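Local coordinates for imidazolonepropionase (Unidentified, PDB 2Q09), which catalyses the hydrolytic opening of the imidazolone ring of imidazolone-5-propanoate to N-formimidoyl-L-glutamate, the third step of histidine degradation, at residues E149-M154 against T171-A176; E197-A202 against Y235-K240; E272-L277 against L299-A304. All coordinates share one frame; numbering follows the deposited sequence.

Contact 1: residues E149-M154 against T171-A176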
ATOM      1  N   GLU A 149      -9.760  12.237 -18.029  1.00 23.69           N
ATOM      2  CA  GLU A 149     -11.021  11.870 -17.392  1.00 23.86           C
ATOM      3  C   GLU A 149     -11.012  10.495 -16.725  1.00 23.65           C
ATOM      4  O   GLU A 149     -11.560  10.321 -15.638  1.00 23.09           O
ATOM      5  CB  GLU A 149     -12.178  11.920 -18.398  1.00 26.34           C
ATOM      6  CG  GLU A 149     -12.511  13.321 -18.882  1.00 29.94           C
ATOM      7  CD  GLU A 149     -11.696  13.745 -20.090  1.00 31.65           C
ATOM      8  OE1 GLU A 149     -10.659  13.110 -20.384  1.00 31.32           O
ATOM      9  OE2 GLU A 149     -12.100  14.725 -20.751  1.00 34.12           O
ATOM     10  N   ASP A 150     -10.406   9.510 -17.375  1.00 23.26           N
ATOM     11  CA  ASP A 150     -10.398   8.172 -16.796  1.00 24.80           C
ATOM     12  C   ASP A 150      -9.482   8.049 -15.578  1.00 24.38           C
ATOM     13  O   ASP A 150      -9.805   7.334 -14.634  1.00 25.91           O
ATOM     14  CB  ASP A 150     -10.053   7.151 -17.872  1.00 23.13           C
ATOM     15  CG  ASP A 150     -11.135   7.062 -18.947  1.00 24.08           C
ATOM     16  OD1 ASP A 150     -12.270   6.662 -18.615  1.00 21.09           O
ATOM     17  OD2 ASP A 150     -10.862   7.406 -20.116  1.00 24.55           O
ATOM     18  N   GLU A 151      -8.351   8.749 -15.580  1.00 24.52           N
ATOM     19  CA  GLU A 151      -7.460   8.712 -14.422  1.00 24.23           C
ATOM     20  C   GLU A 151      -8.169   9.314 -13.195  1.00 24.32           C
ATOM     21  O   GLU A 151      -8.134   8.746 -12.106  1.00 23.82           O
ATOM     22  CB  GLU A 151      -6.160   9.478 -14.706  1.00 25.11           C
ATOM     23  CG  GLU A 151      -5.203   8.751 -15.649  1.00 25.23           C
ATOM     24  CD  GLU A 151      -4.740   7.405 -15.099  1.00 27.81           C
ATOM     25  OE1 GLU A 151      -4.294   7.359 -13.931  1.00 27.08           O
ATOM     26  OE2 GLU A 151      -4.812   6.395 -15.831  1.00 27.08           O
ATOM     27  N   LEU A 152      -8.815  10.463 -13.372  1.00 22.81           N
ATOM     28  CA  LEU A 152      -9.527  11.098 -12.260  1.00 22.95           C
ATOM     29  C   LEU A 152     -10.749  10.282 -11.850  1.00 22.61           C
ATOM     30  O   LEU A 152     -11.155  10.300 -10.687  1.00 21.66           O
ATOM     31  CB  LEU A 152      -9.951  12.522 -12.632  1.00 24.04           C
ATOM     32  CG  LEU A 152      -8.930  13.632 -12.352  1.00 27.41           C
ATOM     33  CD1 LEU A 152      -7.618  13.341 -13.051  1.00 27.22           C
ATOM     34  CD2 LEU A 152      -9.506  14.970 -12.800  1.00 28.37           C
ATOM     35  N   LYS A 153     -11.335   9.565 -12.808  1.00 22.00           N
ATOM     36  CA  LYS A 153     -12.493   8.724 -12.526  1.00 23.69           C
ATOM     37  C   LYS A 153     -12.077   7.687 -11.481  1.00 21.59           C
ATOM     38  O   LYS A 153     -12.809   7.397 -10.547  1.00 21.47           O
ATOM     39  CB  LYS A 153     -12.947   8.022 -13.814  1.00 25.35           C
ATOM     40  CG  LYS A 153     -13.993   6.948 -13.617  1.00 26.02           C
ATOM     41  CD  LYS A 153     -14.515   6.412 -14.959  1.00 27.67           C
ATOM     42  CE  LYS A 153     -13.446   5.686 -15.746  1.00 26.00           C
ATOM     43  NZ  LYS A 153     -13.983   5.136 -17.027  1.00 26.46           N
HETATM   44  N   MSE A 154     -10.893   7.120 -11.659  1.00 21.93           N
HETATM   45  CA  MSE A 154     -10.391   6.123 -10.726  1.00 20.96           C
HETATM   46  C   MSE A 154     -10.151   6.736  -9.353  1.00 19.93           C
HETATM   47  O   MSE A 154     -10.494   6.142  -8.330  1.00 18.54           O
HETATM   48  CB  MSE A 154      -9.109   5.498 -11.272  1.00 22.49           C
HETATM   49  CG  MSE A 154      -9.376   4.676 -12.538  1.00 23.92           C
HETATM   50 SE   MSE A 154      -7.791   3.916 -13.282  1.00 27.64          SE
HETATM   51  CE  MSE A 154      -6.897   5.498 -13.806  1.00 33.78           C
ATOM     52  N   THR A 171      -4.923   8.162  -1.998  1.00 22.19           N
ATOM     53  CA  THR A 171      -4.951   8.026  -3.447  1.00 22.23           C
ATOM     54  C   THR A 171      -3.625   8.390  -4.077  1.00 22.98           C
ATOM     55  O   THR A 171      -2.907   9.259  -3.581  1.00 21.99           O
ATOM     56  CB  THR A 171      -6.044   8.913  -4.066  1.00 22.63           C
ATOM     57  OG1 THR A 171      -5.795  10.282  -3.723  1.00 23.18           O
ATOM     58  CG2 THR A 171      -7.420   8.502  -3.544  1.00 21.43           C
ATOM     59  N   THR A 172      -3.316   7.740  -5.191  1.00 21.63           N
ATOM     60  CA  THR A 172      -2.074   8.000  -5.883  1.00 23.24           C
ATOM     61  C   THR A 172      -2.304   8.048  -7.385  1.00 23.95           C
ATOM     62  O   THR A 172      -2.844   7.107  -7.972  1.00 23.45           O
ATOM     63  CB  THR A 172      -1.029   6.917  -5.564  1.00 23.87           C
ATOM     64  OG1 THR A 172      -0.769   6.901  -4.152  1.00 25.03           O
ATOM     65  CG2 THR A 172       0.272   7.208  -6.293  1.00 24.92           C
ATOM     66  N   LEU A 173      -1.896   9.152  -8.002  1.00 23.61           N
ATOM     67  CA  LEU A 173      -2.044   9.320  -9.439  1.00 23.76           C
ATOM     68  C   LEU A 173      -0.929   8.573 -10.161  1.00 24.30           C
ATOM     69  O   LEU A 173       0.243   8.924 -10.032  1.00 23.53           O
ATOM     70  CB  LEU A 173      -1.972  10.802  -9.807  1.00 23.08           C
ATOM     71  CG  LEU A 173      -2.095  11.094 -11.301  1.00 24.29           C
ATOM     72  CD1 LEU A 173      -3.503  10.772 -11.764  1.00 23.28           C
ATOM     73  CD2 LEU A 173      -1.774  12.566 -11.568  1.00 27.06           C
ATOM     74  N   LEU A 174      -1.297   7.546 -10.919  1.00 24.86           N
ATOM     75  CA  LEU A 174      -0.315   6.762 -11.655  1.00 26.62           C
ATOM     76  C   LEU A 174      -0.608   6.808 -13.153  1.00 27.32           C
ATOM     77  O   LEU A 174      -0.729   5.772 -13.805  1.00 28.21           O
ATOM     78  CB  LEU A 174      -0.336   5.311 -11.166  1.00 25.68           C
ATOM     79  CG  LEU A 174       0.669   4.333 -11.786  1.00 25.26           C
ATOM     80  CD1 LEU A 174       2.089   4.739 -11.420  1.00 26.11           C
ATOM     81  CD2 LEU A 174       0.380   2.923 -11.286  1.00 27.09           C
ATOM     82  N   ALA A 175      -0.738   8.016 -13.695  1.00 28.32           N
ATOM     83  CA  ALA A 175      -1.015   8.182 -15.118  1.00 28.76           C
ATOM     84  C   ALA A 175       0.190   7.720 -15.931  1.00 30.33           C
ATOM     85  O   ALA A 175       0.054   7.301 -17.082  1.00 30.56           O
ATOM     86  CB  ALA A 175      -1.336   9.644 -15.425  1.00 28.19           C
ATOM     87  N   ALA A 176       1.371   7.794 -15.326  1.00 31.07           N
ATOM     88  CA  ALA A 176       2.600   7.370 -15.995  1.00 32.69           C
ATOM     89  C   ALA A 176       2.866   5.881 -15.749  1.00 33.94           C
ATOM     90  O   ALA A 176       3.978   5.478 -15.424  1.00 34.35           O
ATOM     91  CB  ALA A 176       3.783   8.209 -15.505  1.00 30.91           C
TER
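Glu151 carries nearly all of this contact, lying against the backbone of Ala175. Its OE1 stands 3.6 Å from Ala175 CA, and its CG rests on the methyl at 4.0 Å from Ala175 CB. The bend at chi2 (-61°) turns the carboxylate beside the Leu174-Ala175 backbone, towards the loop of Ser142 to Leu146. Farther back along the strand, Leu173 CD1 lies 4.2 Å from Glu151 CB. No hydrogen bond links the two segments directly; instead the buried carboxylate is held by Ser142 OG and the amide of Gly143 at OE1, and by the amides of Gly145 and Leu146 at OE2. Ser142 OG also bonds Leu174 N, bridging indirectly to the strand. With Glu151 cut back to an alanine, Ser142 and the loop amides would probably lose their acceptor and a gap would open beside Ala175. The helix's other side is partly exposed and polar, without reach to the strand: Lys153 NZ forms a salt bridge of 2.8 Å with Asp150 OD1 and also bonds the carbonyls of Thr111 and Ala114. Segments 149-154 and 171-176 run nearly antiparallel (157°), as expected in the beta-alpha-beta unit of strand 135-141, helix 148-164 and strand 168-176, with helix 187-204 packing alongside and strand 210-213 next in the barrel.

Contact 2: residues E197-A202 against Y235-K240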
ATOM      1  N   GLU A 197      -1.784  18.946 -17.626  1.00 30.02           N
ATOM      2  CA  GLU A 197      -3.229  18.825 -17.534  1.00 28.22           C
ATOM      3  C   GLU A 197      -3.743  17.903 -16.439  1.00 26.51           C
ATOM      4  O   GLU A 197      -4.521  18.321 -15.584  1.00 26.36           O
ATOM      5  CB  GLU A 197      -3.769  18.375 -18.893  1.00 27.53           C
ATOM      6  CG  GLU A 197      -3.495  19.385 -20.001  1.00 31.91           C
ATOM      7  CD  GLU A 197      -3.725  18.833 -21.396  1.00 33.85           C
ATOM      8  OE1 GLU A 197      -4.558  17.920 -21.559  1.00 35.22           O
ATOM      9  OE2 GLU A 197      -3.074  19.330 -22.337  1.00 34.98           O
ATOM     10  N   ILE A 198      -3.309  16.647 -16.458  1.00 25.51           N
ATOM     11  CA  ILE A 198      -3.789  15.692 -15.471  1.00 25.30           C
ATOM     12  C   ILE A 198      -3.419  16.014 -14.021  1.00 24.73           C
ATOM     13  O   ILE A 198      -4.296  16.065 -13.154  1.00 25.22           O
ATOM     14  CB  ILE A 198      -3.342  14.271 -15.840  1.00 22.77           C
ATOM     15  CG1 ILE A 198      -3.728  13.998 -17.306  1.00 24.19           C
ATOM     16  CG2 ILE A 198      -4.030  13.253 -14.925  1.00 22.40           C
ATOM     17  CD1 ILE A 198      -3.606  12.541 -17.756  1.00 21.52           C
ATOM     18  N   ILE A 199      -2.140  16.228 -13.747  1.00 25.22           N
ATOM     19  CA  ILE A 199      -1.740  16.553 -12.383  1.00 25.81           C
ATOM     20  C   ILE A 199      -2.464  17.825 -11.912  1.00 26.06           C
ATOM     21  O   ILE A 199      -3.029  17.857 -10.819  1.00 27.04           O
ATOM     22  CB  ILE A 199      -0.195  16.688 -12.275  1.00 26.67           C
ATOM     23  CG1 ILE A 199       0.432  15.287 -12.303  1.00 27.37           C
ATOM     24  CG2 ILE A 199       0.192  17.426 -11.009  1.00 26.98           C
ATOM     25  CD1 ILE A 199       1.966  15.259 -12.169  1.00 26.80           C
ATOM     26  N   PRO A 200      -2.477  18.884 -12.739  1.00 27.20           N
ATOM     27  CA  PRO A 200      -3.169  20.110 -12.316  1.00 26.29           C
ATOM     28  C   PRO A 200      -4.657  19.895 -12.022  1.00 25.96           C
ATOM     29  O   PRO A 200      -5.176  20.392 -11.019  1.00 26.75           O
ATOM     30  CB  PRO A 200      -2.940  21.058 -13.490  1.00 26.63           C
ATOM     31  CG  PRO A 200      -1.562  20.673 -13.927  1.00 26.89           C
ATOM     32  CD  PRO A 200      -1.629  19.150 -13.917  1.00 25.85           C
ATOM     33  N   ALA A 201      -5.343  19.150 -12.888  1.00 24.65           N
ATOM     34  CA  ALA A 201      -6.771  18.898 -12.689  1.00 24.73           C
ATOM     35  C   ALA A 201      -7.009  18.036 -11.450  1.00 24.72           C
ATOM     36  O   ALA A 201      -7.959  18.255 -10.691  1.00 21.96           O
ATOM     37  CB  ALA A 201      -7.366  18.215 -13.922  1.00 23.64           C
ATOM     38  N   ALA A 202      -6.141  17.051 -11.252  1.00 25.04           N
ATOM     39  CA  ALA A 202      -6.265  16.158 -10.107  1.00 25.99           C
ATOM     40  C   ALA A 202      -6.063  16.923  -8.808  1.00 25.77           C
ATOM     41  O   ALA A 202      -6.801  16.731  -7.845  1.00 25.46           O
ATOM     42  CB  ALA A 202      -5.248  15.014 -10.214  1.00 26.32           C
ATOM     43  N   TYR A 235       2.686  21.312  -7.525  1.00 39.65           N
ATOM     44  CA  TYR A 235       1.359  21.300  -6.919  1.00 38.04           C
ATOM     45  C   TYR A 235       1.363  20.779  -5.493  1.00 37.78           C
ATOM     46  O   TYR A 235       0.314  20.517  -4.910  1.00 38.30           O
ATOM     47  CB  TYR A 235       0.390  20.497  -7.797  1.00 38.02           C
ATOM     48  CG  TYR A 235      -0.037  21.280  -9.016  1.00 37.85           C
ATOM     49  CD1 TYR A 235      -1.145  22.123  -8.972  1.00 38.44           C
ATOM     50  CD2 TYR A 235       0.733  21.263 -10.176  1.00 38.56           C
ATOM     51  CE1 TYR A 235      -1.475  22.940 -10.058  1.00 37.76           C
ATOM     52  CE2 TYR A 235       0.417  22.074 -11.265  1.00 39.02           C
ATOM     53  CZ  TYR A 235      -0.686  22.911 -11.197  1.00 38.08           C
ATOM     54  OH  TYR A 235      -0.984  23.737 -12.255  1.00 38.92           O
ATOM     55  N   GLY A 236       2.558  20.645  -4.927  1.00 37.65           N
ATOM     56  CA  GLY A 236       2.687  20.179  -3.559  1.00 36.52           C
ATOM     57  C   GLY A 236       2.199  18.771  -3.302  1.00 36.10           C
ATOM     58  O   GLY A 236       1.623  18.488  -2.251  1.00 35.79           O
ATOM     59  N   LEU A 237       2.429  17.880  -4.260  1.00 34.44           N
ATOM     60  CA  LEU A 237       2.020  16.491  -4.121  1.00 33.52           C
ATOM     61  C   LEU A 237       3.242  15.616  -3.884  1.00 32.52           C
ATOM     62  O   LEU A 237       4.269  15.793  -4.532  1.00 31.07           O
ATOM     63  CB  LEU A 237       1.305  16.010  -5.386  1.00 32.57           C
ATOM     64  CG  LEU A 237       0.067  16.776  -5.858  1.00 32.41           C
ATOM     65  CD1 LEU A 237      -0.453  16.145  -7.132  1.00 34.46           C
ATOM     66  CD2 LEU A 237      -1.001  16.757  -4.779  1.00 31.78           C
ATOM     67  N   ALA A 238       3.117  14.671  -2.959  1.00 30.44           N
ATOM     68  CA  ALA A 238       4.202  13.751  -2.634  1.00 30.13           C
ATOM     69  C   ALA A 238       4.440  12.829  -3.825  1.00 29.90           C
ATOM     70  O   ALA A 238       3.533  12.604  -4.628  1.00 27.99           O
ATOM     71  CB  ALA A 238       3.831  12.933  -1.400  1.00 29.90           C
ATOM     72  N   VAL A 239       5.656  12.301  -3.956  1.00 29.26           N
ATOM     73  CA  VAL A 239       5.960  11.406  -5.067  1.00 29.96           C
ATOM     74  C   VAL A 239       6.479  10.043  -4.600  1.00 30.31           C
ATOM     75  O   VAL A 239       6.890   9.871  -3.446  1.00 30.57           O
ATOM     76  CB  VAL A 239       7.002  12.027  -6.037  1.00 31.00           C
ATOM     77  CG1 VAL A 239       6.431  13.289  -6.663  1.00 30.65           C
ATOM     78  CG2 VAL A 239       8.303  12.341  -5.298  1.00 31.96           C
ATOM     79  N   LYS A 240       6.440   9.075  -5.512  1.00 29.32           N
ATOM     80  CA  LYS A 240       6.906   7.718  -5.251  1.00 30.19           C
ATOM     81  C   LYS A 240       7.093   7.087  -6.625  1.00 30.72           C
ATOM     82  O   LYS A 240       6.871   7.745  -7.645  1.00 30.69           O
ATOM     83  CB  LYS A 240       5.863   6.924  -4.459  1.00 29.44           C
ATOM     84  CG  LYS A 240       4.612   6.585  -5.261  1.00 29.64           C
ATOM     85  CD  LYS A 240       3.609   5.778  -4.449  1.00 27.94           C
ATOM     86  CE  LYS A 240       3.027   6.620  -3.318  1.00 27.74           C
ATOM     87  NZ  LYS A 240       1.997   5.870  -2.549  1.00 28.22           N
TER
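Pro200 lies across the phenol of Tyr235, the two side chains meeting at about a right angle. Pro200 CA sits over one face of the ring, 4.1 Å from the centroid and 18° off the normal, which qualifies as a CH-pi contact. From there CB and CG continue past the rim towards the hydroxyl end: Pro200 CG approaches Tyr235 CE2 to 3.6 Å, and Pro200 CB comes within 3.5 Å of Tyr235 OH. The tyrosine is thus a flat lid laid on the bump made by the proline, while remaining largely exposed.

The second bump is a single methyl. Ile199 CG2 enters the hollow between Tyr235 and Leu237, 4.0 Å from Tyr235 CD2 and 4.1 Å from Leu237 CD1. A chi1 of -75° puts CG1 beside the backbone N and anti to the carbonyl carbon, which leaves CG2 anti to the N and aimed at the hollow. The chain turns at Gly236 (phi 64°), the C-prime residue of the Schellman motif ending helix 222-234; Tyr235 and Leu237, before and after it in sequence, both point toward helix 187-204. On the helix side, Pro200 has no N-H to bond to the preceding turn, and the helix is kinked there.

Beyond the two segments, Tyr235 also touches Ala203, Leu237 rests on Val211 of strand 210-213, and Ile199 reaches Ala231. The contact therefore joins helix 187-204 to the link between helix 222-234 and strand 238-243, on the outer layer of the barrel.

Contact 3: residues E272-L277 against L299-A304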
ATOM      1  N   GLU A 272      24.500   2.152  -4.709  1.00 38.19           N
ATOM      2  CA  GLU A 272      24.403   3.603  -4.805  1.00 38.97           C
ATOM      3  C   GLU A 272      22.986   4.056  -4.485  1.00 37.00           C
ATOM      4  O   GLU A 272      22.780   5.033  -3.768  1.00 36.10           O
ATOM      5  CB  GLU A 272      24.789   4.065  -6.211  1.00 42.22           C
ATOM      6  CG  GLU A 272      26.231   3.760  -6.602  1.00 47.66           C
ATOM      7  CD  GLU A 272      26.552   2.274  -6.622  1.00 50.33           C
ATOM      8  OE1 GLU A 272      25.764   1.501  -7.203  1.00 51.27           O
ATOM      9  OE2 GLU A 272      27.597   1.883  -6.066  1.00 51.90           O
ATOM     10  N   GLY A 273      22.008   3.340  -5.029  1.00 35.93           N
ATOM     11  CA  GLY A 273      20.621   3.680  -4.776  1.00 34.91           C
ATOM     12  C   GLY A 273      20.274   3.471  -3.319  1.00 34.28           C
ATOM     13  O   GLY A 273      19.608   4.302  -2.700  1.00 34.99           O
ATOM     14  N   ILE A 274      20.734   2.357  -2.762  1.00 34.53           N
ATOM     15  CA  ILE A 274      20.471   2.042  -1.365  1.00 33.28           C
ATOM     16  C   ILE A 274      21.022   3.148  -0.474  1.00 33.35           C
ATOM     17  O   ILE A 274      20.375   3.557   0.491  1.00 31.58           O
ATOM     18  CB  ILE A 274      21.104   0.687  -0.974  1.00 32.21           C
ATOM     19  CG1 ILE A 274      20.384  -0.446  -1.716  1.00 31.82           C
ATOM     20  CG2 ILE A 274      21.032   0.485   0.533  1.00 31.56           C
ATOM     21  CD1 ILE A 274      20.891  -1.829  -1.381  1.00 29.92           C
ATOM     22  N   GLN A 275      22.207   3.639  -0.815  1.00 35.24           N
ATOM     23  CA  GLN A 275      22.834   4.708  -0.050  1.00 36.39           C
ATOM     24  C   GLN A 275      21.979   5.971  -0.119  1.00 35.74           C
ATOM     25  O   GLN A 275      21.853   6.699   0.861  1.00 35.20           O
ATOM     26  CB  GLN A 275      24.239   5.005  -0.590  1.00 40.57           C
ATOM     27  CG  GLN A 275      25.172   3.799  -0.651  1.00 44.86           C
ATOM     28  CD  GLN A 275      25.040   2.879   0.550  1.00 47.61           C
ATOM     29  OE1 GLN A 275      24.890   3.329   1.686  1.00 48.59           O
ATOM     30  NE2 GLN A 275      25.116   1.578   0.301  1.00 47.15           N
ATOM     31  N   ALA A 276      21.388   6.221  -1.287  1.00 35.43           N
ATOM     32  CA  ALA A 276      20.545   7.393  -1.483  1.00 35.27           C
ATOM     33  C   ALA A 276      19.282   7.262  -0.651  1.00 35.29           C
ATOM     34  O   ALA A 276      18.845   8.222  -0.020  1.00 35.19           O
ATOM     35  CB  ALA A 276      20.186   7.539  -2.958  1.00 35.26           C
ATOM     36  N   LEU A 277      18.684   6.073  -0.661  1.00 33.74           N
ATOM     37  CA  LEU A 277      17.471   5.840   0.110  1.00 33.09           C
ATOM     38  C   LEU A 277      17.730   6.052   1.597  1.00 32.19           C
ATOM     39  O   LEU A 277      16.944   6.700   2.281  1.00 32.33           O
ATOM     40  CB  LEU A 277      16.946   4.417  -0.129  1.00 32.45           C
ATOM     41  CG  LEU A 277      16.658   4.040  -1.589  1.00 33.03           C
ATOM     42  CD1 LEU A 277      15.841   2.757  -1.626  1.00 33.43           C
ATOM     43  CD2 LEU A 277      15.900   5.162  -2.280  1.00 32.73           C
ATOM     44  N   LEU A 299      16.056 -11.522  -6.783  1.00 25.66           N
ATOM     45  CA  LEU A 299      15.531 -11.057  -5.499  1.00 27.17           C
ATOM     46  C   LEU A 299      15.958  -9.635  -5.154  1.00 26.04           C
ATOM     47  O   LEU A 299      17.056  -9.211  -5.493  1.00 24.86           O
ATOM     48  CB  LEU A 299      16.009 -11.986  -4.391  1.00 28.18           C
ATOM     49  CG  LEU A 299      15.568 -13.448  -4.475  1.00 30.63           C
ATOM     50  CD1 LEU A 299      16.706 -14.356  -4.047  1.00 33.53           C
ATOM     51  CD2 LEU A 299      14.346 -13.666  -3.613  1.00 33.11           C
ATOM     52  N   PRO A 300      15.073  -8.874  -4.497  1.00 26.47           N
ATOM     53  CA  PRO A 300      15.391  -7.497  -4.107  1.00 25.18           C
ATOM     54  C   PRO A 300      16.558  -7.603  -3.121  1.00 23.96           C
ATOM     55  O   PRO A 300      16.693  -8.601  -2.419  1.00 24.53           O
ATOM     56  CB  PRO A 300      14.113  -7.017  -3.421  1.00 25.84           C
ATOM     57  CG  PRO A 300      13.042  -7.834  -4.050  1.00 28.03           C
ATOM     58  CD  PRO A 300      13.695  -9.215  -4.121  1.00 26.57           C
ATOM     59  N   PRO A 301      17.438  -6.594  -3.076  1.00 25.51           N
ATOM     60  CA  PRO A 301      18.588  -6.620  -2.164  1.00 24.19           C
ATOM     61  C   PRO A 301      18.236  -6.424  -0.686  1.00 24.19           C
ATOM     62  O   PRO A 301      18.671  -5.458  -0.044  1.00 22.04           O
ATOM     63  CB  PRO A 301      19.471  -5.495  -2.706  1.00 25.07           C
ATOM     64  CG  PRO A 301      18.445  -4.478  -3.118  1.00 24.56           C
ATOM     65  CD  PRO A 301      17.406  -5.329  -3.830  1.00 24.23           C
ATOM     66  N   VAL A 302      17.464  -7.363  -0.149  1.00 23.64           N
ATOM     67  CA  VAL A 302      17.021  -7.312   1.251  1.00 23.59           C
ATOM     68  C   VAL A 302      18.180  -7.221   2.249  1.00 24.87           C
ATOM     69  O   VAL A 302      18.187  -6.368   3.140  1.00 23.59           O
ATOM     70  CB  VAL A 302      16.159  -8.552   1.607  1.00 24.57           C
ATOM     71  CG1 VAL A 302      15.887  -8.603   3.097  1.00 24.49           C
ATOM     72  CG2 VAL A 302      14.847  -8.497   0.840  1.00 24.68           C
ATOM     73  N   VAL A 303      19.160  -8.104   2.104  1.00 23.55           N
ATOM     74  CA  VAL A 303      20.300  -8.095   3.013  1.00 25.69           C
ATOM     75  C   VAL A 303      20.980  -6.724   3.018  1.00 23.83           C
ATOM     76  O   VAL A 303      21.246  -6.163   4.073  1.00 24.36           O
ATOM     77  CB  VAL A 303      21.329  -9.187   2.627  1.00 27.55           C
ATOM     78  CG1 VAL A 303      22.582  -9.057   3.477  1.00 27.75           C
ATOM     79  CG2 VAL A 303      20.711 -10.561   2.822  1.00 29.80           C
ATOM     80  N   ALA A 304      21.251  -6.185   1.835  1.00 23.06           N
ATOM     81  CA  ALA A 304      21.895  -4.877   1.734  1.00 23.20           C
ATOM     82  C   ALA A 304      21.026  -3.757   2.306  1.00 23.99           C
ATOM     83  O   ALA A 304      21.534  -2.843   2.963  1.00 24.05           O
ATOM     84  CB  ALA A 304      22.256  -4.575   0.283  1.00 21.89           C
TER
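Ile274 meets two residues of 299-304, Pro301 and Ala304, and in both cases the closest atom is its terminal methyl, CD1. With chi2 at -178° the branch through CG1 is fully extended, which carries CD1 outward from helix 271-280. The join is small: it buries 115 Å² over both sides and contains no hydrogen bond.

Along the second segment, Leu299 and Pro300 come first. They lie beyond contact distance of 272-277 and turn instead to helix 328-339, where both touch Phe339. Pro301 is the first to meet Ile274. Its ring offers CG to the methyl, with Ile274 CD1 at 4.0 Å from Pro301 CG, and the two side chains run side by side but opposed. Pro301 is also the centre of an inverse gamma turn, closed by the bond from Val302 N to Pro300 O (2.7 Å), and it occupies the N-cap position of helix 302-307. Val302 points away from Ile274 and joins the packing on Phe339. Within the first turn of the helix, Ala304 directs its methyl at the isoleucine; the separation of 3.5 Å between Ala304 CB and Ile274 CD1 is closer than two methyls normally approach. Ala304 O lies near the other branch, 4.2 Å from Ile274 CG2.

Leu269, which touches both Ile274 and Pro301, extends this apolar patch, and Ala308, just past helix 302-307, also touches Ile274. The result is apolar packing of helix 271-280 on the N-terminal turn of helix 302-307, at the periphery of the amidohydrolase TIM barrel, with the side chain of Pro301 about 11 Å from that of Gln245 in the ligand pocket.

How the contacts relate
The three contacts come in series along the chain, each closing before the next opens, and all belong to the amidohydrolase TIM barrel. Contacts 1 and 2 are neighbours, their centres 10 Å apart, and they touch: Leu173 CD2 lies 3.6 Å from Ile199 CG1, and Leu152 CD2 lies 4.0 Å from Ala201 CB. Strand 168-176 of contact 1 leads on to helix 187-204 of contact 2, so the two contacts pack against each other across the strand and helix layers of the barrel. Contact 3 is remote, with its centre 29 Å from that of contact 1 and 28 Å from that of contact 2. Contact 1 lies close to the metal site, where the side chain of Leu174 touches the iron ligand His74.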